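Local coordinates for hypothetical protein TA0175 (Thermoplasma acidophilum, PDB 1L6R) that dephosphorylates 2-phosphoglycolate to glycolate and phosphate with the help of magnesium, and hydrolyses inorganic pyrophosphate less efficiently, at residues A8-D13 against Q219-F224; E29-A34 against L39-L44; G70-M73 against S79-K82; E122-V127 against F136-S141; K129-R134 against W145-R150. The protein carries 1 engineered substitution. All blocks are in the same frame, centred on the assembly; numbering follows the deposited sequence. Where two conformers were deposited one is given.

Contact 1 of 5, residues A8-D13 against Q219-F224; sequences AAIDVD and QIFKHF. With CA (calcium ion), chain C.
Phe221 of helix 215-223 touches Ala8 and Ile10 of strand 7-11. Before it, Gln219 bonds through its side-chain amide, OE1 to Ser209 and NE2 to Asp210. Ile220 lies on Leu173 and Ile175 of the neighbouring strand 172-175. Phe221 follows, with CG anti to its carbonyl carbon (chi1 -74°), and the far end of its ring reaches the strand. Its CE1 is 4.3 Å from Ala8 CB. Its CZ is 4.2 Å from Ile10 CD1, and the isoleucine comes from the opposite direction. Both methyls approach the ring obliquely. His223 N bonds to Gln219 O at 2.9 Å near the end of the helix, and its ring stacks on Phe207. Its ND1 also sits 3.6 Å above the plane of the Phe224 ring. Strand 7-11 is the central strand of the HAD Rossmann-like core, and the nucleophile Asp11 stands at its C-terminal end. Asp11 OD2 binds the calcium ion at 2.4 Å, in a site completed by Asp177, Asn180, Asp181 and two waters; Asp11 OD1 takes the N-H of Gly14. The buried helix contact involves no polar atom; van der Waals contact and exclusion of water probably account for what it contributes.

Contact 2 of 5, residues E29-A34 against L39-L44; sequences ESIRSA and LTVSLL
Ala34 and Ile31 of helix 25-36 meet Leu39, just before strand 40-44, and the first part of that strand. Ala34 has the largest share. Its CB points at the strand segment and lies 3.7 Å from Leu39 CD2. Its carbonyl accepts the one hydrogen bond across the contact, from Leu39 N to Ala34 O at 3.1 Å. The N-H points well at the oxygen (163°), but the donor is tilted 34° from the carbonyl plane. This bond holds the chain just as it leaves the helix and turns back toward the sheet. Leu39 is therefore gripped at two levels, by its backbone N and by its side chain. Its CG is anti to the backbone N (chi1 180°), and the CD2 branch comes onto the alanine methyl while CB lies 3.5 Å from Ala34 O. One turn earlier in the helix, Ile31 uses its CG2 branch, which is 4.2 Å from Val41 CG2. That pair is looser and wholly apolar. With strand 7-11 before it, helix 25-36 and strand 40-44 complete a beta-alpha-beta crossover of the Rossmann-like core, right-handed as is usual for this fold. Strand 40-44 runs parallel to strands 7-11 and 65-67, between the two. Leu39 and Val41 also touch Ala8 and Ile10 of strand 7-11, while on the other face of the sheet Ser42 and Leu44 meet helix 154-164.

Contact 3 of 5, residues G70-M73 against S79-K82; sequences GGIM and SIKK
Ile72 lays its CD1 against the CG2 branch of Ile80, 3.7 Å away, the two side chains crossing at a slant. Its CG1 is anti to the backbone N (chi1 -175°), and this carries CD1 over to Ile80 on the partner strand. Ile72 CG1 also passes 4.0 Å from Lys82 CB. A glycine here would probably cost the Ile80 methyl its cross-strand partner and open a gap beside CB of Lys82. Strands 72-74 and 80-82 form an antiparallel beta hairpin at one end of the main sheet. Met73 and Lys81 are its hydrogen-bonded pair. Met73 N reaches Lys81 O at 2.8 Å, nearly in line with the carbonyl, and Lys81 N returns to Met73 O at 2.9 Å, in the carbonyl plane. Ile72 and Lys82 make the adjacent non-hydrogen-bonded pair. Gly71 and Ile72 form a classic beta bulge against strand 65-67. Met73 and Lys81 run side by side on the other sheet face, and both bend at chi3; Met73 CE meets Lys81 CE at 3.3 Å, tighter than usual carbon contact. Lys81 NZ has a long, weak ion pair with Asp75; Lys82 NZ bonds to Glu112 O. Ile49 of helix 49-60 touches both Ile72 and Ile80.

Contact 4 of 5, residues E122-V127 against F136-S141; sequences EDVDYV and FVIFYS
The smaller alpha/beta domain, the cap of this HAD phosphatase, packs helix 124-132 on a three-stranded antiparallel sheet, and here Val124 and Val127 meet Ile138 of the edge strand 136-141. Ile138 does the reaching. Its CB points at the helix, and its CG1 takes the crowded position between the backbone N and the carbonyl carbon (chi1 67°). Beyond that the chain is extended (chi2 168°), which sends CD1 out to the helix. This single methyl makes all the close contacts. It lies 4.4 Å from Val124 CG1 and 4.4 Å from Val127 CG1, so it sits between two valines one helical turn apart. It also comes within 4.1 Å of Val124 O, a backbone oxygen on the same turn. No hydrogen bond crosses between the segments. The distances are those of loose apolar contact, and the nearest CA atoms, of Val127 and Ile138, are 8.4 Å apart. Alternation along the strand sorts the side chains in the usual way for a helix-on-sheet layer. Ile138 turns to the helix, and Val137 turns away from it. The first turn of the helix is tied by Val127 N to Asp123 O at 3.1 Å. Val127 is further enclosed by Phe92 and Met96 of helix 87-96, the second helix over this sheet. Leu147 of strand 144-149 lies beside Ile138. The backbone oxygen of Ile138 accepts a hydrogen bond from Arg128, a polar tie between helix and strand close to the apolar one.

Contact 5 of 5, residues K129-R134 against W145-R150; sequences KEAESR and WHLMNR
Ala131 and Leu147 make the tight part of this contact. Ala131 CB points toward the strand and lies 3.8 Å from Leu147 CD1. Leu147 holds CG anti to its backbone N (chi1 175°), and a chi2 of 65° then brings the CD1 branch to the helix. Both residues are buried, and Phe92 of helix 87-96 and Phe136 of the neighbouring strand 136-141 also touch the leucine. Helix 124-132 packs on the middle strand, 144-149, of the antiparallel cap sheet. The CA atoms of Ala131 and Leu147 are 7.7 Å apart. Toward the end of the helix the packing gives way to a looser, hydrated meeting of charges. Glu132 OE2 and Arg150 NH2 are 4.4 Å apart, beyond a salt bridge, and the oxygen lies well out of the guanidinium plane. A water joins them instead. It donates to Glu132 OE2 at 2.8 Å and accepts from Arg150 NH2 at 2.9 Å. The other polar ends of the two side chains cross the dimer interface: Glu132 OE1 bonds to Asn200 of the second subunit, and Arg150 NH1 to Gln186 of the second subunit. Val204 of that subunit packs on the arginine.

In the fold
The contacts form a core group and a cap group. Contacts 1 and 2 adjoin in the core, their centres 8 Å apart, and Phe221 of contact 1 packs on Ala34 of contact 2. Contact 3 is at the far end of the same sheet, centred 22 Å from contact 1. Contacts 4 and 5 share helix 124-132 and neighbouring strands, with centres 7 Å apart. They lie on the opposite side of the chain's centre, about 30 Å from contact 1 between centres. Yet nearest atoms of contacts 1 and 4 are about 5 Å apart. There the cap strand meets the active-site end: Tyr140 O accepts a hydrogen bond from Asn180 ND2, while Asn180 OD1 binds the calcium ion.

Contact 1 of 5, residues A8-D13 against Q219-F224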
# COMPACT_ATOMS: atom_id res chain seq x y z
N ALA A 8 -16.83 -6.89 -5.58
CA ALA A 8 -15.68 -7.79 -5.65
C ALA A 8 -14.73 -7.30 -6.74
O ALA A 8 -15.14 -7.05 -7.87
CB ALA A 8 -16.12 -9.22 -5.95
N ALA A 9 -13.46 -7.15 -6.37
CA ALA A 9 -12.43 -6.72 -7.32
C ALA A 9 -11.57 -7.96 -7.56
O ALA A 9 -10.99 -8.52 -6.63
CB ALA A 9 -11.60 -5.59 -6.71
N ILE A 10 -11.49 -8.36 -8.82
CA ILE A 10 -10.80 -9.59 -9.19
C ILE A 10 -9.64 -9.43 -10.16
O ILE A 10 -9.75 -8.74 -11.18
CB ILE A 10 -11.81 -10.57 -9.84
CG1 ILE A 10 -13.05 -10.71 -8.95
CG2 ILE A 10 -11.16 -11.92 -10.08
CD1 ILE A 10 -14.16 -11.55 -9.57
N ASP A 11 -8.53 -10.10 -9.84
CA ASP A 11 -7.31 -10.14 -10.66
C ASP A 11 -7.63 -11.06 -11.84
O ASP A 11 -7.79 -12.27 -11.68
CB ASP A 11 -6.19 -10.71 -9.79
CG ASP A 11 -4.96 -11.07 -10.57
OD1 ASP A 11 -4.80 -10.68 -11.74
OD2 ASP A 11 -4.14 -11.77 -9.95
N VAL A 12 -7.71 -10.48 -13.03
CA VAL A 12 -8.06 -11.24 -14.23
C VAL A 12 -7.10 -12.37 -14.56
O VAL A 12 -7.50 -13.54 -14.63
CB VAL A 12 -8.13 -10.30 -15.47
CG1 VAL A 12 -8.30 -11.12 -16.75
CG2 VAL A 12 -9.29 -9.32 -15.32
N ASP A 13 -5.84 -12.03 -14.74
CA ASP A 13 -4.86 -13.03 -15.11
C ASP A 13 -4.53 -14.03 -14.02
O ASP A 13 -4.23 -15.19 -14.30
CB ASP A 13 -3.63 -12.32 -15.61
CG ASP A 13 -3.98 -11.24 -16.60
OD1 ASP A 13 -4.11 -10.06 -16.20
OD2 ASP A 13 -4.19 -11.59 -17.78
N GLN A 219 -16.73 -21.13 -5.72
CA GLN A 219 -16.69 -21.53 -4.31
C GLN A 219 -16.57 -20.33 -3.38
O GLN A 219 -17.17 -20.31 -2.30
CB GLN A 219 -15.55 -22.51 -4.04
CG GLN A 219 -15.64 -23.09 -2.63
CD GLN A 219 -14.46 -23.94 -2.25
OE1 GLN A 219 -13.31 -23.55 -2.45
NE2 GLN A 219 -14.72 -25.10 -1.67
N ILE A 220 -15.79 -19.33 -3.79
CA ILE A 220 -15.62 -18.13 -2.99
C ILE A 220 -16.95 -17.39 -2.87
O ILE A 220 -17.35 -17.01 -1.77
CB ILE A 220 -14.56 -17.18 -3.63
CG1 ILE A 220 -13.16 -17.78 -3.45
CG2 ILE A 220 -14.63 -15.80 -3.01
CD1 ILE A 220 -12.10 -17.09 -4.29
N PHE A 221 -17.64 -17.20 -3.99
CA PHE A 221 -18.92 -16.50 -3.97
C PHE A 221 -19.93 -17.26 -3.10
O PHE A 221 -20.67 -16.64 -2.32
CB PHE A 221 -19.47 -16.33 -5.40
CG PHE A 221 -18.75 -15.27 -6.21
CD1 PHE A 221 -17.89 -14.35 -5.62
CD2 PHE A 221 -18.99 -15.17 -7.58
CE1 PHE A 221 -17.26 -13.35 -6.37
CE2 PHE A 221 -18.38 -14.16 -8.35
CZ PHE A 221 -17.52 -13.26 -7.75
N LYS A 222 -19.96 -18.58 -3.22
CA LYS A 222 -20.89 -19.38 -2.42
C LYS A 222 -20.56 -19.22 -0.94
O LYS A 222 -21.46 -19.06 -0.11
CB LYS A 222 -20.79 -20.86 -2.79
CG LYS A 222 -21.39 -21.20 -4.14
CD LYS A 222 -21.22 -22.68 -4.45
CE LYS A 222 -21.83 -23.03 -5.80
NZ LYS A 222 -21.23 -22.22 -6.89
N HIS A 223 -19.28 -19.26 -0.61
CA HIS A 223 -18.87 -19.11 0.78
C HIS A 223 -19.39 -17.81 1.39
O HIS A 223 -19.84 -17.80 2.54
CB HIS A 223 -17.34 -19.15 0.89
CG HIS A 223 -16.84 -18.97 2.28
ND1 HIS A 223 -16.39 -17.76 2.76
CD2 HIS A 223 -16.74 -19.85 3.31
CE1 HIS A 223 -16.03 -17.90 4.03
NE2 HIS A 223 -16.24 -19.15 4.38
N PHE A 224 -19.33 -16.72 0.63
CA PHE A 224 -19.79 -15.43 1.12
C PHE A 224 -21.27 -15.17 0.82
O PHE A 224 -21.74 -14.03 0.92
CB PHE A 224 -18.91 -14.32 0.53
CG PHE A 224 -17.51 -14.30 1.09
CD1 PHE A 224 -17.29 -13.94 2.42
CD2 PHE A 224 -16.42 -14.65 0.31
CE1 PHE A 224 -16.01 -13.93 2.96
CE2 PHE A 224 -15.13 -14.64 0.83
CZ PHE A 224 -14.92 -14.28 2.16
CA CA C . -1.83 -11.75 -9.31
O HOH W 1 -2.04 -10.00 -11.30
O HOH W 2 -0.48 -12.70 -11.18

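Contact 2 of 5, residues E29-A34 against L39-L44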
# COMPACT_ATOMS: atom_id res chain seq x y z
N GLU A 29 -19.57 -17.80 -15.59
CA GLU A 29 -20.94 -18.04 -15.13
C GLU A 29 -21.10 -17.69 -13.65
O GLU A 29 -22.15 -17.21 -13.25
CB GLU A 29 -21.37 -19.48 -15.39
CG GLU A 29 -21.44 -19.87 -16.88
CD GLU A 29 -22.45 -19.04 -17.71
OE1 GLU A 29 -23.24 -18.26 -17.14
OE2 GLU A 29 -22.45 -19.20 -18.96
N SER A 30 -20.05 -17.91 -12.85
CA SER A 30 -20.13 -17.56 -11.43
C SER A 30 -20.28 -16.05 -11.29
O SER A 30 -21.07 -15.54 -10.49
CB SER A 30 -18.87 -18.02 -10.68
OG SER A 30 -18.76 -19.43 -10.69
N ILE A 31 -19.52 -15.31 -12.09
CA ILE A 31 -19.60 -13.86 -12.05
C ILE A 31 -21.00 -13.39 -12.46
O ILE A 31 -21.60 -12.56 -11.78
CB ILE A 31 -18.54 -13.23 -12.98
CG1 ILE A 31 -17.16 -13.35 -12.32
CG2 ILE A 31 -18.87 -11.76 -13.26
CD1 ILE A 31 -16.01 -13.02 -13.25
N ARG A 32 -21.53 -13.93 -13.56
CA ARG A 32 -22.86 -13.51 -14.00
C ARG A 32 -23.92 -13.87 -12.97
O ARG A 32 -24.84 -13.09 -12.75
CB ARG A 32 -23.19 -14.14 -15.35
CG ARG A 32 -22.32 -13.59 -16.48
CD ARG A 32 -22.59 -14.33 -17.78
NE ARG A 32 -21.73 -13.83 -18.86
CZ ARG A 32 -21.60 -14.42 -20.04
NH1 ARG A 32 -22.27 -15.53 -20.31
NH2 ARG A 32 -20.77 -13.90 -20.95
N SER A 33 -23.79 -15.03 -12.34
CA SER A 33 -24.76 -15.45 -11.33
C SER A 33 -24.72 -14.48 -10.15
O SER A 33 -25.77 -14.00 -9.70
CB SER A 33 -24.45 -16.87 -10.85
OG SER A 33 -24.72 -17.83 -11.86
N ALA A 34 -23.53 -14.18 -9.65
CA ALA A 34 -23.40 -13.27 -8.52
C ALA A 34 -23.91 -11.87 -8.86
O ALA A 34 -24.56 -11.23 -8.03
CB ALA A 34 -21.95 -13.20 -8.05
N LEU A 39 -24.33 -8.39 -6.81
CA LEU A 39 -22.92 -8.06 -6.61
C LEU A 39 -22.37 -7.20 -7.74
O LEU A 39 -22.70 -7.41 -8.90
CB LEU A 39 -22.08 -9.35 -6.53
CG LEU A 39 -20.57 -9.19 -6.34
CD1 LEU A 39 -20.28 -8.66 -4.94
CD2 LEU A 39 -19.88 -10.53 -6.54
N THR A 40 -21.56 -6.20 -7.38
CA THR A 40 -20.91 -5.37 -8.39
C THR A 40 -19.52 -5.98 -8.54
O THR A 40 -18.83 -6.23 -7.55
CB THR A 40 -20.76 -3.90 -7.94
OG1 THR A 40 -22.05 -3.30 -7.82
CG2 THR A 40 -19.93 -3.12 -8.96
N VAL A 41 -19.12 -6.24 -9.78
CA VAL A 41 -17.81 -6.82 -10.03
C VAL A 41 -16.93 -5.87 -10.83
O VAL A 41 -17.38 -5.23 -11.78
CB VAL A 41 -17.94 -8.16 -10.80
CG1 VAL A 41 -16.57 -8.69 -11.19
CG2 VAL A 41 -18.67 -9.17 -9.92
N SER A 42 -15.66 -5.78 -10.42
CA SER A 42 -14.68 -4.96 -11.12
C SER A 42 -13.50 -5.87 -11.45
O SER A 42 -13.11 -6.70 -10.63
CB SER A 42 -14.18 -3.81 -10.24
OG SER A 42 -13.13 -3.08 -10.87
N LEU A 43 -12.97 -5.74 -12.67
CA LEU A 43 -11.82 -6.55 -13.09
C LEU A 43 -10.57 -5.70 -13.05
O LEU A 43 -10.59 -4.54 -13.46
CB LEU A 43 -12.01 -7.07 -14.52
CG LEU A 43 -13.22 -7.97 -14.78
CD1 LEU A 43 -13.14 -8.51 -16.21
CD2 LEU A 43 -13.24 -9.11 -13.79
N LEU A 44 -9.48 -6.30 -12.56
CA LEU A 44 -8.18 -5.64 -12.47
C LEU A 44 -7.21 -6.43 -13.32
O LEU A 44 -7.10 -7.65 -13.17
CB LEU A 44 -7.69 -5.63 -11.03
CG LEU A 44 -8.67 -5.14 -9.96
CD1 LEU A 44 -8.00 -5.17 -8.59
CD2 LEU A 44 -9.11 -3.74 -10.30

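Contact 3 of 5, residues G70-M73 against S79-K82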
# COMPACT_ATOMS: atom_id res chain seq x y z
N GLY A 70 -4.08 -0.89 -12.68
CA GLY A 70 -4.81 0.12 -11.94
C GLY A 70 -4.61 1.53 -12.44
O GLY A 70 -5.29 2.45 -11.98
N GLY A 71 -3.70 1.72 -13.39
CA GLY A 71 -3.42 3.06 -13.89
C GLY A 71 -4.42 3.66 -14.86
O GLY A 71 -4.38 4.86 -15.10
N ILE A 72 -5.29 2.83 -15.43
CA ILE A 72 -6.27 3.32 -16.39
C ILE A 72 -7.56 2.55 -16.15
O ILE A 72 -7.55 1.36 -15.82
CB ILE A 72 -5.73 3.17 -17.84
CG1 ILE A 72 -6.69 3.79 -18.85
CG2 ILE A 72 -5.44 1.71 -18.16
CD1 ILE A 72 -6.03 4.10 -20.18
N MET A 73 -8.69 3.25 -16.31
CA MET A 73 -9.99 2.68 -16.01
C MET A 73 -11.07 2.97 -17.04
O MET A 73 -11.13 4.07 -17.57
CB MET A 73 -10.45 3.23 -14.65
CG MET A 73 -11.80 2.74 -14.13
SD MET A 73 -12.30 3.64 -12.62
CE MET A 73 -12.81 5.20 -13.33
N SER A 79 -16.64 6.10 -20.37
CA SER A 79 -15.44 6.89 -20.54
C SER A 79 -14.20 6.17 -20.02
O SER A 79 -14.29 5.21 -19.25
CB SER A 79 -15.58 8.23 -19.81
OG SER A 79 -15.63 8.04 -18.42
N ILE A 80 -13.05 6.66 -20.46
CA ILE A 80 -11.77 6.12 -20.03
C ILE A 80 -11.03 7.21 -19.29
O ILE A 80 -10.88 8.33 -19.80
CB ILE A 80 -10.91 5.68 -21.24
CG1 ILE A 80 -11.51 4.41 -21.86
CG2 ILE A 80 -9.46 5.43 -20.80
CD1 ILE A 80 -10.89 4.03 -23.19
N LYS A 81 -10.56 6.89 -18.10
CA LYS A 81 -9.81 7.84 -17.29
C LYS A 81 -8.48 7.21 -16.92
O LYS A 81 -8.43 6.06 -16.49
CB LYS A 81 -10.60 8.19 -16.02
CG LYS A 81 -11.91 8.91 -16.31
CD LYS A 81 -12.57 9.45 -15.04
CE LYS A 81 -13.09 8.33 -14.16
NZ LYS A 81 -13.72 8.86 -12.91
N LYS A 82 -7.38 7.93 -17.13
CA LYS A 82 -6.09 7.39 -16.73
C LYS A 82 -5.61 8.27 -15.59
O LYS A 82 -5.91 9.47 -15.53
CB LYS A 82 -5.08 7.35 -17.87
CG LYS A 82 -4.45 8.66 -18.23
CD LYS A 82 -3.45 8.46 -19.36
CE LYS A 82 -2.58 9.69 -19.52
NZ LYS A 82 -1.64 9.51 -20.65

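Contact 4 of 5, residues E122-V127 against F136-S141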
# COMPACT_ATOMS: atom_id res chain seq x y z
N GLU A 122 18.61 -12.43 -16.67
CA GLU A 122 19.89 -11.90 -16.22
C GLU A 122 19.93 -10.39 -16.06
O GLU A 122 20.76 -9.87 -15.32
CB GLU A 122 21.01 -12.30 -17.18
CG GLU A 122 21.13 -13.79 -17.40
CD GLU A 122 20.49 -14.22 -18.70
OE1 GLU A 122 19.36 -13.78 -18.99
OE2 GLU A 122 21.12 -15.01 -19.44
N ASP A 123 19.05 -9.67 -16.76
CA ASP A 123 19.04 -8.21 -16.67
C ASP A 123 18.03 -7.65 -15.68
O ASP A 123 17.99 -6.45 -15.46
CB ASP A 123 18.76 -7.58 -18.04
CG ASP A 123 19.89 -7.79 -19.02
OD1 ASP A 123 21.06 -7.86 -18.57
OD2 ASP A 123 19.63 -7.86 -20.24
N VAL A 124 17.24 -8.52 -15.06
CA VAL A 124 16.21 -8.07 -14.13
C VAL A 124 16.71 -7.24 -12.94
O VAL A 124 16.17 -6.16 -12.66
CB VAL A 124 15.37 -9.26 -13.58
CG1 VAL A 124 14.46 -8.80 -12.45
CG2 VAL A 124 14.53 -9.86 -14.70
N ASP A 125 17.73 -7.72 -12.25
CA ASP A 125 18.22 -7.00 -11.08
C ASP A 125 18.73 -5.61 -11.43
O ASP A 125 18.42 -4.64 -10.73
CB ASP A 125 19.32 -7.80 -10.37
CG ASP A 125 18.80 -9.09 -9.76
OD1 ASP A 125 17.58 -9.20 -9.52
OD2 ASP A 125 19.62 -10.00 -9.50
N TYR A 126 19.49 -5.50 -12.51
CA TYR A 126 20.01 -4.20 -12.90
C TYR A 126 18.89 -3.23 -13.29
O TYR A 126 18.87 -2.08 -12.85
CB TYR A 126 20.98 -4.34 -14.07
CG TYR A 126 21.45 -3.01 -14.59
CD1 TYR A 126 22.32 -2.21 -13.83
CD2 TYR A 126 21.02 -2.53 -15.82
CE1 TYR A 126 22.74 -0.97 -14.30
CE2 TYR A 126 21.44 -1.29 -16.30
CZ TYR A 126 22.30 -0.52 -15.53
OH TYR A 126 22.73 0.70 -16.00
N VAL A 127 17.98 -3.69 -14.13
CA VAL A 127 16.89 -2.83 -14.57
C VAL A 127 15.99 -2.43 -13.41
O VAL A 127 15.51 -1.29 -13.36
CB VAL A 127 16.08 -3.49 -15.70
CG1 VAL A 127 14.82 -2.69 -15.97
CG2 VAL A 127 16.93 -3.57 -16.96
N PHE A 136 10.12 4.38 -10.41
CA PHE A 136 9.28 3.33 -10.99
C PHE A 136 9.52 2.01 -10.27
O PHE A 136 10.41 1.89 -9.43
CB PHE A 136 9.62 3.12 -12.48
CG PHE A 136 9.65 4.39 -13.30
CD1 PHE A 136 8.61 5.30 -13.23
CD2 PHE A 136 10.71 4.64 -14.15
CE1 PHE A 136 8.63 6.46 -14.01
CE2 PHE A 136 10.74 5.80 -14.93
CZ PHE A 136 9.70 6.70 -14.86
N VAL A 137 8.70 1.02 -10.60
CA VAL A 137 8.88 -0.33 -10.07
C VAL A 137 8.61 -1.29 -11.22
O VAL A 137 7.97 -0.92 -12.22
CB VAL A 137 7.91 -0.67 -8.90
CG1 VAL A 137 8.16 0.27 -7.71
CG2 VAL A 137 6.47 -0.58 -9.35
N ILE A 138 9.12 -2.51 -11.10
CA ILE A 138 8.86 -3.51 -12.13
C ILE A 138 8.43 -4.82 -11.48
O ILE A 138 8.85 -5.16 -10.38
CB ILE A 138 10.09 -3.81 -13.07
CG1 ILE A 138 11.23 -4.51 -12.31
CG2 ILE A 138 10.56 -2.54 -13.76
CD1 ILE A 138 12.30 -5.06 -13.24
N PHE A 139 7.54 -5.54 -12.17
CA PHE A 139 7.08 -6.85 -11.73
C PHE A 139 6.40 -7.50 -12.92
O PHE A 139 6.11 -6.84 -13.93
CB PHE A 139 6.09 -6.77 -10.56
CG PHE A 139 4.89 -5.91 -10.83
CD1 PHE A 139 4.92 -4.56 -10.50
CD2 PHE A 139 3.75 -6.44 -11.42
CE1 PHE A 139 3.84 -3.73 -10.76
CE2 PHE A 139 2.64 -5.61 -11.69
CZ PHE A 139 2.69 -4.26 -11.36
N TYR A 140 6.16 -8.80 -12.81
CA TYR A 140 5.53 -9.55 -13.87
C TYR A 140 4.08 -9.85 -13.55
O TYR A 140 3.72 -10.12 -12.40
CB TYR A 140 6.29 -10.88 -14.09
CG TYR A 140 5.84 -11.65 -15.31
CD1 TYR A 140 4.74 -12.51 -15.25
CD2 TYR A 140 6.48 -11.47 -16.53
CE1 TYR A 140 4.29 -13.16 -16.38
CE2 TYR A 140 6.03 -12.12 -17.67
CZ TYR A 140 4.94 -12.96 -17.59
OH TYR A 140 4.49 -13.60 -18.71
N SER A 141 3.23 -9.78 -14.58
CA SER A 141 1.83 -10.13 -14.42
C SER A 141 1.24 -10.46 -15.78
O SER A 141 1.43 -9.73 -16.74
CB SER A 141 1.02 -9.00 -13.79
OG SER A 141 -0.29 -9.47 -13.50

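Contact 5 of 5, residues K129-R134 against W145-R150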
# COMPACT_ATOMS: atom_id res chain seq x y z
N LYS A 129 16.92 -1.95 -10.32
CA LYS A 129 17.65 -0.92 -9.59
C LYS A 129 17.53 0.41 -10.32
O LYS A 129 17.25 1.44 -9.70
CB LYS A 129 19.13 -1.32 -9.46
CG LYS A 129 19.39 -2.47 -8.50
CD LYS A 129 20.88 -2.78 -8.41
CE LYS A 129 21.16 -3.91 -7.44
NZ LYS A 129 22.62 -4.20 -7.33
N GLU A 130 17.73 0.40 -11.63
CA GLU A 130 17.63 1.62 -12.43
C GLU A 130 16.21 2.17 -12.39
O GLU A 130 16.01 3.38 -12.26
CB GLU A 130 18.04 1.34 -13.87
CG GLU A 130 19.52 1.11 -14.06
CD GLU A 130 20.35 2.26 -13.51
OE1 GLU A 130 20.65 2.25 -12.30
OE2 GLU A 130 20.69 3.17 -14.29
N ALA A 131 15.22 1.29 -12.48
CA ALA A 131 13.83 1.74 -12.46
C ALA A 131 13.46 2.40 -11.13
O ALA A 131 12.86 3.47 -11.11
CB ALA A 131 12.90 0.55 -12.73
N GLU A 132 13.84 1.77 -10.03
CA GLU A 132 13.51 2.33 -8.73
C GLU A 132 14.22 3.66 -8.49
O GLU A 132 13.69 4.53 -7.80
CB GLU A 132 13.81 1.31 -7.63
CG GLU A 132 13.07 -0.01 -7.86
CD GLU A 132 13.01 -0.90 -6.63
OE1 GLU A 132 13.89 -0.78 -5.76
OE2 GLU A 132 12.08 -1.73 -6.55
N SER A 133 15.39 3.83 -9.10
CA SER A 133 16.13 5.08 -8.93
C SER A 133 15.42 6.21 -9.68
O SER A 133 15.73 7.39 -9.49
CB SER A 133 17.56 4.94 -9.45
OG SER A 133 17.60 4.92 -10.86
N ARG A 134 14.47 5.85 -10.53
CA ARG A 134 13.72 6.82 -11.31
C ARG A 134 12.27 6.96 -10.84
O ARG A 134 11.46 7.61 -11.51
CB ARG A 134 13.75 6.43 -12.79
CG ARG A 134 15.15 6.46 -13.41
CD ARG A 134 15.70 7.88 -13.42
NE ARG A 134 14.72 8.82 -13.96
CZ ARG A 134 14.21 8.76 -15.18
NH1 ARG A 134 14.59 7.80 -16.02
NH2 ARG A 134 13.32 9.66 -15.57
N TRP A 145 6.25 -8.21 -18.27
CA TRP A 145 6.71 -7.41 -17.16
C TRP A 145 6.00 -6.07 -17.34
O TRP A 145 5.51 -5.74 -18.43
CB TRP A 145 8.21 -7.17 -17.21
CG TRP A 145 9.01 -8.36 -16.83
CD1 TRP A 145 9.33 -9.42 -17.64
CD2 TRP A 145 9.57 -8.64 -15.55
NE1 TRP A 145 10.08 -10.33 -16.93
CE2 TRP A 145 10.24 -9.88 -15.65
CE3 TRP A 145 9.58 -7.96 -14.32
CZ2 TRP A 145 10.91 -10.46 -14.56
CZ3 TRP A 145 10.25 -8.54 -13.24
CH2 TRP A 145 10.91 -9.78 -13.37
N HIS A 146 5.99 -5.30 -16.26
CA HIS A 146 5.34 -4.00 -16.24
C HIS A 146 6.24 -3.02 -15.54
O HIS A 146 6.76 -3.32 -14.47
CB HIS A 146 4.03 -4.09 -15.48
CG HIS A 146 3.03 -4.98 -16.14
ND1 HIS A 146 2.97 -6.34 -15.95
CD2 HIS A 146 2.10 -4.69 -17.08
CE1 HIS A 146 2.05 -6.85 -16.75
NE2 HIS A 146 1.51 -5.87 -17.45
N LEU A 147 6.44 -1.87 -16.18
CA LEU A 147 7.23 -0.77 -15.62
C LEU A 147 6.15 0.23 -15.23
O LEU A 147 5.51 0.86 -16.08
CB LEU A 147 8.16 -0.19 -16.67
CG LEU A 147 8.96 1.04 -16.23
CD1 LEU A 147 9.93 0.69 -15.10
CD2 LEU A 147 9.71 1.61 -17.43
N MET A 148 5.95 0.35 -13.92
CA MET A 148 4.91 1.18 -13.35
C MET A 148 5.44 2.34 -12.54
O MET A 148 6.56 2.30 -12.02
CB MET A 148 4.06 0.34 -12.38
CG MET A 148 3.59 -1.00 -12.92
SD MET A 148 2.53 -0.83 -14.35
CE MET A 148 1.33 0.34 -13.72
N ASN A 149 4.61 3.37 -12.42
CA ASN A 149 4.94 4.52 -11.58
C ASN A 149 4.70 4.01 -10.15
O ASN A 149 3.78 3.22 -9.91
CB ASN A 149 3.99 5.67 -11.91
CG ASN A 149 4.28 6.30 -13.27
OD1 ASN A 149 5.26 7.02 -13.43
ND2 ASN A 149 3.43 6.01 -14.25
N ARG A 150 5.51 4.44 -9.19
CA ARG A 150 5.33 4.00 -7.81
C ARG A 150 3.92 4.37 -7.34
O ARG A 150 3.50 5.52 -7.48
CB ARG A 150 6.37 4.67 -6.90
CG ARG A 150 6.17 4.44 -5.40
CD ARG A 150 6.52 3.03 -4.94
NE ARG A 150 7.94 2.74 -5.11
CZ ARG A 150 8.58 1.76 -4.48
NH1 ARG A 150 7.93 0.98 -3.63
NH2 ARG A 150 9.87 1.55 -4.71
O HOH W 3 10.67 -1.17 -4.14